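Local coordinates for protein beta-carbonic anhydrase (Methanothermobacter thermautotrophicus, PDB 1G5C) that probably catalyses the reversible hydration of carbon dioxide to bicarbonate, as a zinc-dependent carbonic anhydrase of the beta class, at residues N60-G65 / I82-H87. Sequence-based numbering, arbitrary orientation.
With ZN (zinc ion), chain G.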
ATOM      1  N   ASN A  60       1.543  -5.424   8.702  1.00 12.60           N
ATOM      2  CA  ASN A  60       0.512  -6.058   7.880  1.00 13.92           C
ATOM      3  C   ASN A  60      -0.753  -6.345   8.679  1.00 17.00           C
ATOM      4  O   ASN A  60      -1.277  -7.466   8.708  1.00 18.17           O
ATOM      5  CB  ASN A  60       1.022  -7.336   7.185  1.00  9.59           C
ATOM      6  CG  ASN A  60       1.649  -8.334   8.147  1.00 10.76           C
ATOM      7  OD1 ASN A  60       2.832  -8.255   8.450  1.00 15.43           O
ATOM      8  ND2 ASN A  60       0.859  -9.277   8.617  1.00 11.94           N
ATOM      9  N   ILE A  61      -1.234  -5.300   9.335  1.00 17.58           N
ATOM     10  CA  ILE A  61      -2.451  -5.371  10.134  1.00 19.17           C
ATOM     11  C   ILE A  61      -3.624  -4.934   9.255  1.00 17.98           C
ATOM     12  O   ILE A  61      -3.563  -3.897   8.598  1.00 18.75           O
ATOM     13  CB  ILE A  61      -2.347  -4.435  11.330  1.00 21.36           C
ATOM     14  CG1 ILE A  61      -1.227  -4.912  12.246  1.00 22.97           C
ATOM     15  CG2 ILE A  61      -3.697  -4.365  12.074  1.00 23.79           C
ATOM     16  CD1 ILE A  61      -0.927  -3.941  13.374  1.00 25.53           C
ATOM     17  N   VAL A  62      -4.681  -5.730   9.233  1.00 19.56           N
ATOM     18  CA  VAL A  62      -5.847  -5.420   8.421  1.00 19.42           C
ATOM     19  C   VAL A  62      -6.759  -4.422   9.128  1.00 24.04           C
ATOM     20  O   VAL A  62      -7.477  -4.778  10.066  1.00 24.28           O
ATOM     21  CB  VAL A  62      -6.645  -6.704   8.103  1.00 20.43           C
ATOM     22  CG1 VAL A  62      -7.888  -6.359   7.291  1.00 21.77           C
ATOM     23  CG2 VAL A  62      -5.768  -7.684   7.341  1.00 17.37           C
ATOM     24  N   ASP A  63      -6.701  -3.166   8.701  1.00 23.83           N
ATOM     25  CA  ASP A  63      -7.543  -2.123   9.279  1.00 24.86           C
ATOM     26  C   ASP A  63      -8.470  -1.632   8.163  1.00 24.63           C
ATOM     27  O   ASP A  63      -8.500  -2.218   7.074  1.00 20.64           O
ATOM     28  CB  ASP A  63      -6.680  -0.972   9.833  1.00 25.83           C
ATOM     29  CG  ASP A  63      -5.789  -0.335   8.772  1.00 31.31           C
ATOM     30  OD1 ASP A  63      -5.059   0.636   9.091  1.00 30.84           O
ATOM     31  OD2 ASP A  63      -5.819  -0.801   7.614  1.00 33.29           O
ATOM     32  N   ASP A  64      -9.235  -0.576   8.430  1.00 26.65           N
ATOM     33  CA  ASP A  64     -10.169  -0.041   7.438  1.00 26.84           C
ATOM     34  C   ASP A  64      -9.509   0.351   6.120  1.00 24.48           C
ATOM     35  O   ASP A  64     -10.083   0.134   5.045  1.00 21.78           O
ATOM     36  CB  ASP A  64     -10.905   1.178   7.994  1.00 33.53           C
ATOM     37  CG  ASP A  64     -11.682   0.864   9.257  1.00 40.80           C
ATOM     38  OD1 ASP A  64     -12.437  -0.135   9.264  1.00 45.05           O
ATOM     39  OD2 ASP A  64     -11.543   1.622  10.243  1.00 46.45           O
ATOM     40  N   GLY A  65      -8.327   0.958   6.209  1.00 19.33           N
ATOM     41  CA  GLY A  65      -7.613   1.378   5.013  1.00 21.24           C
ATOM     42  C   GLY A  65      -7.233   0.197   4.135  1.00 19.69           C
ATOM     43  O   GLY A  65      -7.332   0.260   2.914  1.00 22.08           O
ATOM     44  N   ILE A  82      -6.627 -13.048  -2.323  1.00 18.46           N
ATOM     45  CA  ILE A  82      -5.844 -12.166  -1.468  1.00 17.08           C
ATOM     46  C   ILE A  82      -4.956 -13.023  -0.576  1.00 18.19           C
ATOM     47  O   ILE A  82      -5.414 -14.039  -0.034  1.00 18.15           O
ATOM     48  CB  ILE A  82      -6.760 -11.317  -0.547  1.00 17.90           C
ATOM     49  CG1 ILE A  82      -7.699 -10.456  -1.388  1.00 18.59           C
ATOM     50  CG2 ILE A  82      -5.901 -10.451   0.382  1.00 13.82           C
ATOM     51  CD1 ILE A  82      -8.750  -9.725  -0.569  1.00 20.85           C
ATOM     52  N   ILE A  83      -3.700 -12.615  -0.419  1.00 14.36           N
ATOM     53  CA  ILE A  83      -2.754 -13.340   0.425  1.00 13.30           C
ATOM     54  C   ILE A  83      -2.097 -12.388   1.411  1.00 13.47           C
ATOM     55  O   ILE A  83      -1.392 -11.444   1.012  1.00 12.26           O
ATOM     56  CB  ILE A  83      -1.600 -14.005  -0.400  1.00 12.43           C
ATOM     57  CG1 ILE A  83      -2.165 -14.940  -1.463  1.00 15.80           C
ATOM     58  CG2 ILE A  83      -0.691 -14.803   0.534  1.00 13.73           C
ATOM     59  CD1 ILE A  83      -1.090 -15.529  -2.412  1.00 18.80           C
ATOM     60  N   ILE A  84      -2.342 -12.603   2.698  1.00 10.90           N
ATOM     61  CA  ILE A  84      -1.694 -11.770   3.693  1.00 10.85           C
ATOM     62  C   ILE A  84      -0.386 -12.497   3.961  1.00 14.75           C
ATOM     63  O   ILE A  84      -0.384 -13.734   4.109  1.00 15.23           O
ATOM     64  CB  ILE A  84      -2.503 -11.689   5.007  1.00 14.81           C
ATOM     65  CG1 ILE A  84      -3.856 -11.008   4.750  1.00 14.50           C
ATOM     66  CG2 ILE A  84      -1.679 -10.941   6.071  1.00 11.00           C
ATOM     67  CD1 ILE A  84      -4.821 -11.010   5.963  1.00 13.82           C
ATOM     68  N   VAL A  85       0.725 -11.758   3.974  1.00 10.18           N
ATOM     69  CA  VAL A  85       2.024 -12.357   4.256  1.00  9.57           C
ATOM     70  C   VAL A  85       2.706 -11.641   5.428  1.00 14.31           C
ATOM     71  O   VAL A  85       3.170 -10.490   5.310  1.00 12.70           O
ATOM     72  CB  VAL A  85       2.975 -12.313   3.023  1.00 13.45           C
ATOM     73  CG1 VAL A  85       4.301 -13.012   3.360  1.00 10.96           C
ATOM     74  CG2 VAL A  85       2.322 -12.991   1.826  1.00  9.68           C
ATOM     75  N   GLY A  86       2.717 -12.297   6.587  1.00 11.13           N
ATOM     76  CA  GLY A  86       3.409 -11.714   7.719  1.00 10.69           C
ATOM     77  C   GLY A  86       4.842 -12.200   7.622  1.00 12.82           C
ATOM     78  O   GLY A  86       5.174 -12.957   6.704  1.00 13.23           O
ATOM     79  N   HIS A  87       5.706 -11.792   8.546  1.00 11.93           N
ATOM     80  CA  HIS A  87       7.084 -12.257   8.481  1.00 14.78           C
ATOM     81  C   HIS A  87       7.666 -12.360   9.877  1.00 15.31           C
ATOM     82  O   HIS A  87       7.213 -11.685  10.794  1.00 14.28           O
ATOM     83  CB  HIS A  87       7.943 -11.297   7.643  1.00 10.80           C
ATOM     84  CG  HIS A  87       8.097  -9.945   8.260  1.00 13.08           C
ATOM     85  ND1 HIS A  87       9.155  -9.625   9.092  1.00 14.51           N
ATOM     86  CD2 HIS A  87       7.312  -8.849   8.214  1.00 13.01           C
ATOM     87  CE1 HIS A  87       9.002  -8.391   9.529  1.00 12.20           C
ATOM     88  NE2 HIS A  87       7.895  -7.887   9.014  1.00 11.36           N
TER
HETATM   89 ZN    ZN G1001       7.036  -6.238   9.953  1.00 17.03          ZN
HETATM   90  O   HOH W   1       4.353  -9.676  10.366  1.00 14.29           O
HETATM   91  O   HOH W   2       8.812  -5.436  10.522  1.00 15.71           O
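The carboxamide of N60 rests on the backbone of G86; a CB on G86 would lie 3.4 Å from N60 ND2, so the glycine probably allows this close approach. From CB, which points toward the strand, a chi1 of 53° tucks CG in over its own backbone and turns the amide to the strand, CG coming 3.8 Å from G86 CA. At the tip, OD1 and ND2 both lie 3.6 Å from G86 CA, straddling it, and ND2 also touches I84 CG2. OD1 accepts a hydrogen bond from a water at 2.8 Å. That water in turn accepts from H87 N at 3.1 Å, linking the amide to a zinc ligand. H87 NE2 binds the zinc ion at 2.1 Å, with C32 and C90 completing the protein ligands. Replacing this asparagine by an alanine would remove the whole amide, probably costing the water its acceptor and opening a gap over G86. Farther along, V62 CG2 meets I84 CD1 at 3.7 Å, the two side chains crossing at about a right angle. The contact thus sets the loop leading into helix 64-77 against central strand 81-87, whose parallel neighbour 27-32 ends at C32, also touched by N60; adjacent strand ends thereby supply zinc ligands, while V132 and L139 of helix 128-141 pack on N60 and I84.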